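Side-chain contacts in glutathione S-transferase (Pseudomonas fluorescens, PDB 3M3M), which probably conjugates glutathione to electrophilic substrates and binds glutathione beside a sodium ion: residues Y16-M21 with N74-G79; N23-P28 with S80-S85; E68-L73 with D161-A166; L94-F99 with Y151-H156. All blocks are in the same frame, centred on the assembly; numbering follows the deposited sequence.

Contact 1. Residues Y16-M21 with N74-G79; sequences YKIKLM and NFLADG
Leu76 and Met21, the latter present as selenomethionine, bury the most surface here and face each other from two helices of the thioredoxin-like domain, their CA atoms 7.3 Å apart. The two side chains run past each other in opposite directions, so that the middle of one lies along the base and tip of the other: Met21 CG sits 3.6 Å from Leu76 CB and 3.8 Å from Leu76 CD1. Met21 CG stands anti to the backbone N (chi1 -180°), which carries the chain straight out toward helix 69-77. Beyond CG the chain bends at both following torsions, and the curl brings Met21 SE to 4.1 Å from Ala77 CB, one residue further along the partner helix. Ile18 crosses Leu76 at about a right angle, its CG2 branch 4.2 Å from Leu76 CD1. Leu76 CD1 is thus touched by both Met21 and Ile18, three residues apart on helix 13-24. All four side chains are buried and the contact is wholly apolar. Around it, Ile72 and Leu73 of helix 69-77 also pack on helix 13-24, Leu58 of strand 57-60 meets Leu76, and Ile159 of helix 159-168 covers Ala77.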
loop_
_atom_site.group_PDB
_atom_site.type_symbol
_atom_site.label_atom_id
_atom_site.label_comp_id
_atom_site.label_asym_id
_atom_site.label_seq_id
_atom_site.Cartn_x
_atom_site.Cartn_y
_atom_site.Cartn_z
ATOM N N TYR A 16 -5.653 -1.468 1.920
ATOM C CA TYR A 16 -5.110 -2.715 2.421
ATOM C C TYR A 16 -3.893 -2.515 3.347
ATOM O O TYR A 16 -3.732 -3.190 4.389
ATOM C CB TYR A 16 -4.721 -3.617 1.239
ATOM C CG TYR A 16 -4.075 -4.928 1.686
ATOM C CD1 TYR A 16 -4.550 -5.662 2.841
ATOM C CD2 TYR A 16 -2.958 -5.401 0.963
ATOM C CE1 TYR A 16 -3.893 -6.886 3.223
ATOM C CE2 TYR A 16 -2.297 -6.617 1.335
ATOM C CZ TYR A 16 -2.822 -7.347 2.455
ATOM O OH TYR A 16 -2.147 -8.502 2.850
ATOM N N LYS A 17 -3.008 -1.536 3.029
ATOM C CA LYS A 17 -1.927 -1.233 3.936
ATOM C C LYS A 17 -2.401 -1.017 5.359
ATOM O O LYS A 17 -1.728 -1.514 6.290
ATOM C CB LYS A 17 -1.257 0.135 3.557
ATOM C CG LYS A 17 -0.546 0.117 2.212
ATOM C CD LYS A 17 -0.265 1.552 1.769
ATOM C CE LYS A 17 0.328 1.543 0.367
ATOM N NZ LYS A 17 0.637 2.956 -0.122
ATOM N N ILE A 18 -3.545 -0.339 5.540
ATOM C CA ILE A 18 -4.037 0.006 6.879
ATOM C C ILE A 18 -4.738 -1.226 7.524
ATOM O O ILE A 18 -4.525 -1.508 8.729
ATOM C CB ILE A 18 -4.971 1.194 6.793
ATOM C CG1 ILE A 18 -4.292 2.376 5.994
ATOM C CG2 ILE A 18 -5.315 1.664 8.205
ATOM C CD1 ILE A 18 -2.812 2.666 6.393
ATOM N N LYS A 19 -5.491 -1.965 6.733
ATOM C CA LYS A 19 -6.079 -3.260 7.262
ATOM C C LYS A 19 -4.918 -4.127 7.775
ATOM O O LYS A 19 -4.968 -4.699 8.885
ATOM C CB LYS A 19 -6.822 -3.993 6.121
ATOM C CG LYS A 19 -7.400 -5.356 6.648
ATOM C CD LYS A 19 -7.880 -6.230 5.477
ATOM C CE LYS A 19 -8.336 -7.634 6.056
ATOM N NZ LYS A 19 -8.910 -8.477 4.916
ATOM N N LEU A 20 -3.899 -4.301 6.921
ATOM C CA LEU A 20 -2.761 -5.158 7.348
ATOM C C LEU A 20 -2.069 -4.645 8.616
ATOM O O LEU A 20 -1.847 -5.401 9.587
ATOM C CB LEU A 20 -1.719 -5.192 6.185
ATOM C CG LEU A 20 -0.481 -6.103 6.428
ATOM C CD1 LEU A 20 -0.874 -7.608 6.998
ATOM C CD2 LEU A 20 0.268 -6.218 5.047
HETATM N N MSE A 21 -1.765 -3.330 8.629
HETATM C CA MSE A 21 -1.103 -2.766 9.847
HETATM C C MSE A 21 -1.932 -2.907 11.145
HETATM O O MSE A 21 -1.379 -3.336 12.173
HETATM C CB MSE A 21 -0.827 -1.305 9.585
HETATM C CG MSE A 21 -0.136 -0.529 10.718
HETATM SE SE MSE A 21 1.831 -0.898 10.678
HETATM C CE MSE A 21 1.964 -2.636 11.615
ATOM N N ASN A 74 2.868 5.330 9.459
ATOM C CA ASN A 74 3.816 5.870 10.486
ATOM C C ASN A 74 3.156 6.092 11.860
ATOM O O ASN A 74 3.829 5.811 12.921
ATOM C CB ASN A 74 4.419 7.167 9.959
ATOM C CG ASN A 74 5.686 6.896 9.049
ATOM O OD1 ASN A 74 6.801 6.783 9.545
ATOM N ND2 ASN A 74 5.475 6.650 7.785
ATOM N N PHE A 75 1.943 6.663 11.869
ATOM C CA PHE A 75 1.249 6.924 13.153
ATOM C C PHE A 75 1.022 5.575 13.889
ATOM O O PHE A 75 1.294 5.489 15.112
ATOM C CB PHE A 75 -0.081 7.512 12.851
ATOM C CG PHE A 75 -0.907 7.754 14.009
ATOM C CD1 PHE A 75 -0.568 8.799 14.891
ATOM C CD2 PHE A 75 -2.039 6.902 14.307
ATOM C CE1 PHE A 75 -1.405 9.082 16.036
ATOM C CE2 PHE A 75 -2.852 7.210 15.460
ATOM C CZ PHE A 75 -2.465 8.231 16.325
ATOM N N LEU A 76 0.525 4.555 13.162
ATOM C CA LEU A 76 0.200 3.258 13.851
ATOM C C LEU A 76 1.433 2.536 14.330
ATOM O O LEU A 76 1.436 1.860 15.409
ATOM C CB LEU A 76 -0.616 2.328 12.911
ATOM C CG LEU A 76 -1.981 2.900 12.578
ATOM C CD1 LEU A 76 -2.741 2.084 11.481
ATOM C CD2 LEU A 76 -2.859 3.059 13.853
ATOM N N ALA A 77 2.509 2.642 13.583
ATOM C CA ALA A 77 3.738 1.810 13.812
ATOM C C ALA A 77 4.707 2.450 14.825
ATOM O O ALA A 77 5.719 1.841 15.226
ATOM C CB ALA A 77 4.516 1.566 12.492
ATOM N N ASP A 78 4.504 3.742 15.102
ATOM C CA ASP A 78 5.623 4.446 15.781
ATOM C C ASP A 78 5.745 3.787 17.186
ATOM O O ASP A 78 4.731 3.505 17.858
ATOM C CB ASP A 78 5.309 5.909 15.908
ATOM C CG ASP A 78 6.287 6.623 16.817
ATOM O OD1 ASP A 78 5.800 7.078 17.915
ATOM O OD2 ASP A 78 7.512 6.544 16.481
ATOM N N GLY A 79 6.998 3.514 17.559
ATOM C CA GLY A 79 7.263 2.780 18.824
ATOM C C GLY A 79 7.148 1.281 18.734
ATOM O O GLY A 79 7.244 0.626 19.786
#

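Contact 2. Residues N23-P28 with S80-S85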
loop_
_atom_site.group_PDB
_atom_site.type_symbol
_atom_site.label_atom_id
_atom_site.label_comp_id
_atom_site.label_asym_id
_atom_site.label_seq_id
_atom_site.Cartn_x
_atom_site.Cartn_y
_atom_site.Cartn_z
ATOM N N ASN A 23 -4.206 -5.183 11.835
ATOM C CA ASN A 23 -4.187 -6.619 12.258
ATOM C C ASN A 23 -2.820 -7.067 12.778
ATOM O O ASN A 23 -2.733 -7.781 13.767
ATOM C CB ASN A 23 -4.709 -7.545 11.123
ATOM C CG ASN A 23 -6.204 -7.415 10.988
ATOM O OD1 ASN A 23 -6.949 -8.154 11.686
ATOM N ND2 ASN A 23 -6.681 -6.449 10.224
ATOM N N LEU A 24 -1.736 -6.613 12.153
ATOM C CA LEU A 24 -0.399 -7.047 12.599
ATOM C C LEU A 24 -0.197 -6.544 14.060
ATOM O O LEU A 24 0.410 -7.261 14.843
ATOM C CB LEU A 24 0.710 -6.393 11.749
ATOM C CG LEU A 24 0.841 -7.090 10.422
ATOM C CD1 LEU A 24 1.754 -6.135 9.495
ATOM C CD2 LEU A 24 1.489 -8.554 10.546
ATOM N N LEU A 25 -0.764 -5.388 14.397
ATOM C CA LEU A 25 -0.612 -4.824 15.731
ATOM C C LEU A 25 -1.746 -5.147 16.728
ATOM O O LEU A 25 -1.700 -4.655 17.896
ATOM C CB LEU A 25 -0.450 -3.279 15.675
ATOM C CG LEU A 25 0.968 -2.962 15.174
ATOM C CD1 LEU A 25 0.993 -1.506 14.635
ATOM C CD2 LEU A 25 2.099 -3.235 16.189
ATOM N N GLY A 26 -2.722 -5.972 16.291
ATOM C CA GLY A 26 -3.778 -6.371 17.182
ATOM C C GLY A 26 -4.676 -5.226 17.576
ATOM O O GLY A 26 -5.206 -5.209 18.724
ATOM N N LEU A 27 -4.789 -4.178 16.725
ATOM C CA LEU A 27 -5.552 -2.990 17.142
ATOM C C LEU A 27 -7.022 -3.049 16.667
ATOM O O LEU A 27 -7.297 -3.444 15.535
ATOM C CB LEU A 27 -4.924 -1.712 16.620
ATOM C CG LEU A 27 -3.457 -1.464 16.921
ATOM C CD1 LEU A 27 -2.930 -0.272 16.111
ATOM C CD2 LEU A 27 -3.333 -1.194 18.422
ATOM N N PRO A 28 -7.960 -2.656 17.537
ATOM C CA PRO A 28 -9.348 -2.869 17.177
ATOM C C PRO A 28 -9.787 -1.728 16.288
ATOM O O PRO A 28 -9.299 -0.655 16.447
ATOM C CB PRO A 28 -10.109 -2.751 18.536
ATOM C CG PRO A 28 -9.231 -1.894 19.372
ATOM C CD PRO A 28 -7.791 -2.311 18.966
ATOM N N SER A 80 6.877 0.704 17.536
ATOM C CA SER A 80 6.788 -0.738 17.367
ATOM C C SER A 80 7.992 -1.256 16.612
ATOM O O SER A 80 8.830 -0.465 16.072
ATOM C CB SER A 80 5.505 -1.183 16.611
ATOM O OG SER A 80 5.653 -0.823 15.224
ATOM N N GLN A 81 8.072 -2.585 16.462
ATOM C CA GLN A 81 9.148 -3.179 15.716
ATOM C C GLN A 81 8.969 -2.886 14.200
ATOM O O GLN A 81 9.847 -3.301 13.398
ATOM C CB GLN A 81 9.113 -4.695 15.839
ATOM C CG GLN A 81 7.807 -5.349 15.339
ATOM C CD GLN A 81 6.710 -5.459 16.444
ATOM O OE1 GLN A 81 6.612 -4.627 17.391
ATOM N NE2 GLN A 81 5.892 -6.505 16.309
ATOM N N PHE A 82 7.847 -2.279 13.822
ATOM C CA PHE A 82 7.674 -1.988 12.325
ATOM C C PHE A 82 8.210 -0.652 11.863
ATOM O O PHE A 82 8.100 -0.338 10.644
ATOM C CB PHE A 82 6.186 -2.109 11.963
ATOM C CG PHE A 82 5.657 -3.458 12.287
ATOM C CD1 PHE A 82 5.891 -4.491 11.402
ATOM C CD2 PHE A 82 4.848 -3.670 13.421
ATOM C CE1 PHE A 82 5.353 -5.771 11.638
ATOM C CE2 PHE A 82 4.310 -4.970 13.690
ATOM C CZ PHE A 82 4.589 -6.004 12.807
ATOM N N LEU A 83 8.727 0.141 12.803
ATOM C CA LEU A 83 9.282 1.486 12.425
ATOM C C LEU A 83 10.539 1.670 13.324
ATOM O O LEU A 83 10.388 1.924 14.537
ATOM C CB LEU A 83 8.245 2.632 12.708
ATOM C CG LEU A 83 8.819 4.046 12.388
ATOM C CD1 LEU A 83 9.222 4.090 10.938
ATOM C CD2 LEU A 83 7.777 5.025 12.751
ATOM N N PRO A 84 11.733 1.608 12.709
ATOM C CA PRO A 84 12.982 1.804 13.448
ATOM C C PRO A 84 13.024 3.196 14.054
ATOM O O PRO A 84 12.503 4.140 13.491
ATOM C CB PRO A 84 14.084 1.647 12.393
ATOM C CG PRO A 84 13.459 0.882 11.219
ATOM C CD PRO A 84 11.950 1.176 11.306
ATOM N N SER A 85 13.643 3.324 15.226
ATOM C CA SER A 85 13.816 4.661 15.821
ATOM C C SER A 85 15.196 5.273 15.432
ATOM O O SER A 85 15.314 6.494 15.473
ATOM C CB SER A 85 13.699 4.537 17.374
ATOM O OG SER A 85 14.599 3.505 17.764
#
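Ser80 OG is gripped twice: it accepts from Phe82 N at 3.0 Å, with an N-H...O angle of 154°, and is hydrogen-bonded to the carbonyl O of Ala77 at the end of helix 69-77. The first bond makes an ST turn, set within a type I beta turn from Ser80 to Leu83. Ser80 OG lies between the backbone N and the carbonyl carbon (chi1 72°), from where it meets the amide two residues on. The turn in this way ties itself to the helix it follows and presents Phe82 to the end of helix 13-24. There the chain leaves the helix through a Schellman motif at Gly26, whose N reaches Asn23 O at 3.1 Å; Arg196 NE is a further partner of that carbonyl. Leu25, just before the glycine, slides alongside Phe82 in the opposite direction. Its CD2 methyl lies at the ring edge, near the ring plane, 3.8 Å from Phe82 CE2, and the same methyl touches Ser80 CB at 4.0 Å. Leu24, one residue earlier, meets the far end of the ring, with its CB 4.0 Å from Phe82 CZ. Ile159, at the start of helix 159-168, packs on Phe82 and is hydrogen-bonded to it through the backbone. Over one face of the ring, offset toward the rim, Gln81 CG stands 3.8 Å above the plane.

Contact 3. Residues E68-L73 with D161-A166; sequences ESNAIL and DIALYA. With NA (sodium ion), chain C; GSH (glutathione), chain B.
Ahead of Asn70 and Leu73, which reach helix 159-168, segment 68-73 begins at the bound glutathione. Glu68, the N-cap residue, turns its OE1 to the ligand's amino N1 at 2.7 Å and binds the sodium ion at 2.9 Å; O12 of glutathione's glutamyl carboxylate binds the same ion at 2.8 Å. Ser69 clasps that carboxylate twice: its N donates to O11 almost straight (169°), and its OG donates to O12 at 2.7 Å. The carboxylate lies at the N terminus of helix 69-77, whose dipole probably helps to stabilise its negative charge. Asn70 OD1 lies 3.6 Å from Ala163 CB and is hydrogen-bonded to Lys17 NZ, and Asn70 ND2 to Glu100 OE1. Leu73 spreads its two methyls over the partner helix, CD1 4.1 Å from Ala163 CB and CD2 4.1 Å from Ile162 CG2. The segment axes approach to 10.7 Å, roughly antiparallel, with 145° between their directions. The contact joins the thioredoxin-like and helical domains, with helix 13-24 packing on Leu73 and helix 87-117 on Asn70.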
loop_
_atom_site.group_PDB
_atom_site.type_symbol
_atom_site.label_atom_id
_atom_site.label_comp_id
_atom_site.label_asym_id
_atom_site.label_seq_id
_atom_site.Cartn_x
_atom_site.Cartn_y
_atom_site.Cartn_z
ATOM N N GLU A 68 -3.494 10.054 3.972
ATOM C CA GLU A 68 -2.321 9.473 3.346
ATOM C C GLU A 68 -1.987 8.129 4.022
ATOM O O GLU A 68 -1.584 8.094 5.073
ATOM C CB GLU A 68 -1.142 10.421 3.351
ATOM C CG GLU A 68 -1.316 11.593 2.397
ATOM C CD GLU A 68 -1.401 11.200 0.946
ATOM O OE1 GLU A 68 -0.678 10.334 0.541
ATOM O OE2 GLU A 68 -2.127 11.864 0.281
ATOM N N SER A 69 -2.167 7.063 3.273
ATOM C CA SER A 69 -1.932 5.721 3.782
ATOM C C SER A 69 -0.557 5.602 4.377
ATOM O O SER A 69 -0.426 4.992 5.436
ATOM C CB SER A 69 -2.079 4.656 2.639
ATOM O OG SER A 69 -1.139 4.847 1.585
ATOM N N ASN A 70 0.457 6.165 3.733
ATOM C CA ASN A 70 1.809 5.973 4.301
ATOM C C ASN A 70 2.034 6.791 5.595
ATOM O O ASN A 70 2.836 6.373 6.440
ATOM C CB ASN A 70 2.901 6.271 3.291
ATOM C CG ASN A 70 3.012 5.196 2.212
ATOM O OD1 ASN A 70 2.366 4.160 2.261
ATOM N ND2 ASN A 70 3.794 5.488 1.180
ATOM N N ALA A 71 1.284 7.914 5.749
ATOM C CA ALA A 71 1.413 8.689 7.037
ATOM C C ALA A 71 0.646 7.940 8.122
ATOM O O ALA A 71 1.136 7.807 9.226
ATOM C CB ALA A 71 0.810 10.105 6.864
ATOM N N ILE A 72 -0.461 7.352 7.723
ATOM C CA ILE A 72 -1.206 6.499 8.699
ATOM C C ILE A 72 -0.356 5.308 9.163
ATOM O O ILE A 72 -0.315 5.009 10.378
ATOM C CB ILE A 72 -2.578 6.037 8.096
ATOM C CG1 ILE A 72 -3.492 7.266 7.832
ATOM C CG2 ILE A 72 -3.230 4.992 9.110
ATOM C CD1 ILE A 72 -4.597 6.867 6.787
ATOM N N LEU A 73 0.397 4.657 8.278
ATOM C CA LEU A 73 1.300 3.601 8.695
ATOM C C LEU A 73 2.296 4.135 9.725
ATOM O O LEU A 73 2.590 3.456 10.737
ATOM C CB LEU A 73 2.069 3.006 7.506
ATOM C CG LEU A 73 1.234 2.205 6.475
ATOM C CD1 LEU A 73 2.150 1.764 5.310
ATOM C CD2 LEU A 73 0.633 0.963 7.248
ATOM N N ASP A 161 8.049 -2.294 3.838
ATOM C CA ASP A 161 7.577 -3.541 3.159
ATOM C C ASP A 161 6.068 -3.518 3.044
ATOM O O ASP A 161 5.547 -3.926 2.038
ATOM C CB ASP A 161 8.021 -4.743 4.039
ATOM C CG ASP A 161 9.560 -4.778 4.229
ATOM O OD1 ASP A 161 10.313 -4.976 3.260
ATOM O OD2 ASP A 161 9.988 -4.570 5.365
ATOM N N ILE A 162 5.373 -3.155 4.130
ATOM C CA ILE A 162 3.900 -3.114 4.118
ATOM C C ILE A 162 3.454 -2.148 2.962
ATOM O O ILE A 162 2.570 -2.505 2.111
ATOM C CB ILE A 162 3.351 -2.650 5.408
ATOM C CG1 ILE A 162 3.630 -3.734 6.523
ATOM C CG2 ILE A 162 1.805 -2.389 5.260
ATOM C CD1 ILE A 162 3.400 -3.211 7.927
ATOM N N ALA A 163 4.059 -0.976 2.905
ATOM C CA ALA A 163 3.683 0.006 1.842
ATOM C C ALA A 163 3.837 -0.607 0.432
ATOM O O ALA A 163 2.997 -0.393 -0.488
ATOM C CB ALA A 163 4.551 1.278 2.027
ATOM N N LEU A 164 4.976 -1.283 0.176
ATOM C CA LEU A 164 5.235 -1.848 -1.168
ATOM C C LEU A 164 4.532 -3.203 -1.413
ATOM O O LEU A 164 4.261 -3.543 -2.594
ATOM C CB LEU A 164 6.748 -1.933 -1.448
ATOM C CG LEU A 164 7.257 -0.488 -1.782
ATOM C CD1 LEU A 164 8.635 -0.265 -1.501
ATOM C CD2 LEU A 164 6.969 -0.159 -3.222
ATOM N N TYR A 165 4.207 -3.966 -0.346
ATOM C CA TYR A 165 3.560 -5.253 -0.559
ATOM C C TYR A 165 2.150 -5.050 -1.055
ATOM O O TYR A 165 1.667 -5.869 -1.853
ATOM C CB TYR A 165 3.509 -5.993 0.773
ATOM C CG TYR A 165 2.848 -7.355 0.683
ATOM C CD1 TYR A 165 3.595 -8.497 0.193
ATOM C CD2 TYR A 165 1.513 -7.500 1.038
ATOM C CE1 TYR A 165 2.969 -9.734 0.075
ATOM C CE2 TYR A 165 0.873 -8.776 0.877
ATOM C CZ TYR A 165 1.610 -9.821 0.387
ATOM O OH TYR A 165 0.951 -11.065 0.249
ATOM N N ALA A 166 1.503 -3.960 -0.595
ATOM C CA ALA A 166 0.058 -3.828 -0.833
ATOM C C ALA A 166 -0.286 -3.921 -2.323
ATOM O O ALA A 166 -1.197 -4.695 -2.666
ATOM C CB ALA A 166 -0.502 -2.490 -0.203
HETATM NA NA NA C . 0.560 7.846 1.311
HETATM N N1 GSH B . -1.431 9.184 -1.758
HETATM C CA1 GSH B . -2.728 8.581 -1.255
HETATM C C1 GSH B . -2.489 7.503 -0.194
HETATM O O11 GSH B . -3.349 7.394 0.728
HETATM O O12 GSH B . -1.487 6.748 -0.323
HETATM C CB1 GSH B . -3.425 7.989 -2.523
HETATM C CG1 GSH B . -4.706 7.377 -2.050
HETATM C CD1 GSH B . -5.637 7.077 -3.244
HETATM O OE1 GSH B . -5.236 7.347 -4.549
HETATM N N2 GSH B . -6.877 6.540 -3.043
HETATM C CA2 GSH B . -7.744 6.245 -4.183
HETATM C C2 GSH B . -8.878 7.171 -4.096
HETATM O O2 GSH B . -9.369 7.436 -2.890
HETATM C CB2 GSH B . -8.212 4.776 -4.012
HETATM S SG2 GSH B . -6.750 3.591 -4.116
HETATM N N3 GSH B . -9.370 7.733 -5.188
HETATM C CA3 GSH B . -10.564 8.584 -5.040
HETATM C C3 GSH B . -10.524 9.823 -5.916
HETATM O O31 GSH B . -11.597 10.440 -6.201
HETATM O O32 GSH B . -9.426 10.248 -6.312
#

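Contact 4. Residues L94-F99 with Y151-H156; sequences LQWQFF and YLVGEH
Trp96, on helix 87-117, faces Leu152 of an irregular loop with their CA atoms 7.5 Å apart, just before a type II' beta turn from Val153 to His156. Leu152 CB sits squarely over one face of the indole, 3.9 Å from the centroid of the five-membered ring and 6° off its normal, a CH-pi contact. Leu152 CD2 lies over the same face, nearer the rim, while Gln95 NE2 stands on the opposite face. Val153 comes in beside CD1 of the indole: its CG2 branch, anti to the carbonyl carbon, touches Trp96 CD1 at 3.7 Å. The polar edge is served by a water in the ring plane, which accepts from Trp96 NE1 at 2.9 Å and donates to Leu152 O at 2.6 Å. That bridge gives both the buried indole N-H and the loop carbonyl a partner and should help fix the rotation of the ring. Tyr151 N, bonded to Gly154 O at 3.2 Å, closes the loop on itself, and Asp161 OD1 receives Leu152 N. Asp161 OD2 takes Ser158 N at the start of helix 159-168. With Ser158 just before the helix and Asp161 three residues on, this is consistent with the N-capping box known in glutathione transferases at this buried helix of the C-terminal domain.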
loop_
_atom_site.group_PDB
_atom_site.type_symbol
_atom_site.label_atom_id
_atom_site.label_comp_id
_atom_site.label_asym_id
_atom_site.label_seq_id
_atom_site.Cartn_x
_atom_site.Cartn_y
_atom_site.Cartn_z
ATOM N N LEU A 94 11.411 5.603 5.299
ATOM C CA LEU A 94 10.650 6.718 4.622
ATOM C C LEU A 94 11.089 6.783 3.186
ATOM O O LEU A 94 10.260 7.003 2.353
ATOM C CB LEU A 94 10.915 8.103 5.304
ATOM C CG LEU A 94 10.300 8.102 6.731
ATOM C CD1 LEU A 94 10.718 9.408 7.444
ATOM C CD2 LEU A 94 8.744 8.077 6.657
ATOM N N GLN A 95 12.350 6.479 2.885
ATOM C CA GLN A 95 12.808 6.505 1.483
ATOM C C GLN A 95 11.954 5.530 0.673
ATOM O O GLN A 95 11.492 5.884 -0.379
ATOM C CB GLN A 95 14.299 6.074 1.486
ATOM C CG GLN A 95 14.865 5.810 0.144
ATOM C CD GLN A 95 16.219 5.141 0.323
ATOM O OE1 GLN A 95 17.240 5.795 0.583
ATOM N NE2 GLN A 95 16.222 3.787 0.219
ATOM N N TRP A 96 11.835 4.274 1.126
ATOM C CA TRP A 96 11.059 3.326 0.376
ATOM C C TRP A 96 9.559 3.759 0.279
ATOM O O TRP A 96 8.927 3.471 -0.721
ATOM C CB TRP A 96 11.195 1.903 1.012
ATOM C CG TRP A 96 12.510 1.331 0.698
ATOM C CD1 TRP A 96 13.566 1.252 1.573
ATOM C CD2 TRP A 96 13.000 0.950 -0.585
ATOM N NE1 TRP A 96 14.705 0.795 0.931
ATOM C CE2 TRP A 96 14.375 0.551 -0.391
ATOM C CE3 TRP A 96 12.403 0.813 -1.870
ATOM C CZ2 TRP A 96 15.177 0.104 -1.442
ATOM C CZ3 TRP A 96 13.240 0.363 -2.932
ATOM C CH2 TRP A 96 14.602 -0.005 -2.681
ATOM N N GLN A 97 9.036 4.365 1.326
ATOM C CA GLN A 97 7.643 4.855 1.242
ATOM C C GLN A 97 7.456 6.026 0.233
ATOM O O GLN A 97 6.427 6.008 -0.452
ATOM C CB GLN A 97 7.130 5.251 2.602
ATOM C CG GLN A 97 7.018 4.020 3.623
ATOM C CD GLN A 97 6.330 4.454 4.853
ATOM O OE1 GLN A 97 6.713 5.473 5.448
ATOM N NE2 GLN A 97 5.281 3.711 5.243
ATOM N N PHE A 98 8.343 7.029 0.178
ATOM C CA PHE A 98 8.175 8.082 -0.823
ATOM C C PHE A 98 8.397 7.467 -2.191
ATOM O O PHE A 98 7.719 7.842 -3.149
ATOM C CB PHE A 98 9.158 9.218 -0.475
ATOM C CG PHE A 98 8.708 9.996 0.719
ATOM C CD1 PHE A 98 7.530 10.727 0.621
ATOM C CD2 PHE A 98 9.445 10.018 1.917
ATOM C CE1 PHE A 98 7.058 11.468 1.729
ATOM C CE2 PHE A 98 9.021 10.719 3.014
ATOM C CZ PHE A 98 7.799 11.454 2.924
ATOM N N PHE A 99 9.407 6.578 -2.319
ATOM C CA PHE A 99 9.607 5.877 -3.585
ATOM C C PHE A 99 8.340 5.144 -4.002
ATOM O O PHE A 99 7.935 5.160 -5.165
ATOM C CB PHE A 99 10.750 4.830 -3.398
ATOM C CG PHE A 99 10.786 3.696 -4.448
ATOM C CD1 PHE A 99 11.511 3.805 -5.644
ATOM C CD2 PHE A 99 10.098 2.446 -4.146
ATOM C CE1 PHE A 99 11.520 2.698 -6.606
ATOM C CE2 PHE A 99 10.182 1.373 -5.052
ATOM C CZ PHE A 99 10.858 1.485 -6.233
ATOM N N TYR A 151 14.423 -7.940 3.712
ATOM C CA TYR A 151 13.315 -6.923 3.711
ATOM C C TYR A 151 13.937 -5.673 3.108
ATOM O O TYR A 151 15.159 -5.657 2.789
ATOM C CB TYR A 151 12.816 -6.625 5.126
ATOM C CG TYR A 151 12.077 -7.824 5.683
ATOM C CD1 TYR A 151 10.770 -8.136 5.268
ATOM C CD2 TYR A 151 12.687 -8.647 6.602
ATOM C CE1 TYR A 151 10.093 -9.279 5.798
ATOM C CE2 TYR A 151 12.029 -9.801 7.100
ATOM C CZ TYR A 151 10.735 -10.075 6.713
ATOM O OH TYR A 151 10.079 -11.171 7.294
ATOM N N LEU A 152 13.107 -4.661 2.846
ATOM C CA LEU A 152 13.694 -3.502 2.126
ATOM C C LEU A 152 14.701 -2.780 2.966
ATOM O O LEU A 152 15.668 -2.210 2.391
ATOM C CB LEU A 152 12.548 -2.526 1.650
ATOM C CG LEU A 152 11.773 -3.226 0.529
ATOM C CD1 LEU A 152 10.476 -2.415 0.369
ATOM C CD2 LEU A 152 12.538 -3.261 -0.793
ATOM N N VAL A 153 14.496 -2.774 4.301
ATOM C CA VAL A 153 15.408 -2.099 5.200
ATOM C C VAL A 153 16.019 -3.184 6.104
ATOM O O VAL A 153 15.417 -3.565 7.124
ATOM C CB VAL A 153 14.753 -0.961 6.016
ATOM C CG1 VAL A 153 15.769 -0.249 6.959
ATOM C CG2 VAL A 153 14.087 0.164 5.049
ATOM N N GLY A 154 17.154 -3.740 5.640
ATOM C CA GLY A 154 17.851 -4.752 6.427
ATOM C C GLY A 154 17.071 -6.005 6.744
ATOM O O GLY A 154 16.456 -6.614 5.856
ATOM N N GLU A 155 17.201 -6.445 7.995
ATOM C CA GLU A 155 16.662 -7.730 8.414
ATOM C C GLU A 155 15.356 -7.635 9.086
ATOM O O GLU A 155 14.950 -8.653 9.726
ATOM C CB GLU A 155 17.667 -8.370 9.466
ATOM C CG GLU A 155 19.004 -8.723 8.881
ATOM C CD GLU A 155 18.957 -10.087 8.156
ATOM O OE1 GLU A 155 18.144 -10.982 8.559
ATOM O OE2 GLU A 155 19.764 -10.300 7.216
ATOM N N HIS A 156 14.711 -6.445 9.119
ATOM C CA HIS A 156 13.512 -6.336 9.949
ATOM C C HIS A 156 12.352 -5.854 9.018
ATOM O O HIS A 156 12.475 -4.828 8.329
ATOM C CB HIS A 156 13.711 -5.341 11.087
ATOM C CG HIS A 156 14.782 -5.787 12.052
ATOM N ND1 HIS A 156 14.562 -6.774 12.983
ATOM C CD2 HIS A 156 16.108 -5.499 12.115
ATOM C CE1 HIS A 156 15.674 -7.015 13.660
ATOM N NE2 HIS A 156 16.637 -6.260 13.145
HETATM O O HOH W 1 17.101 0.007 2.450
#

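In the fold
From the N terminus, helix 13-24 opens contact 1 and its end opens contact 2; the chain then builds most of the sheet before segment 68-73 opens contact 3. Helix 69-77 closes contact 1, and the turn after it closes contact 2. Contacts 1, 2 and 3 all cross one another, since each opens before the others close. Helix 87-117 opens contact 4, which closes at 151-156, wholly within the span of contact 3; contact 3 closes last, on helix 159-168. Contacts 1 and 2 join helix 13-24 to helix 69-77 and to the turn that follows it, contact 4 joins helix 87-117 to the loop before helix 159-168 within the helical domain, and contact 3 joins both domains beside glutathione.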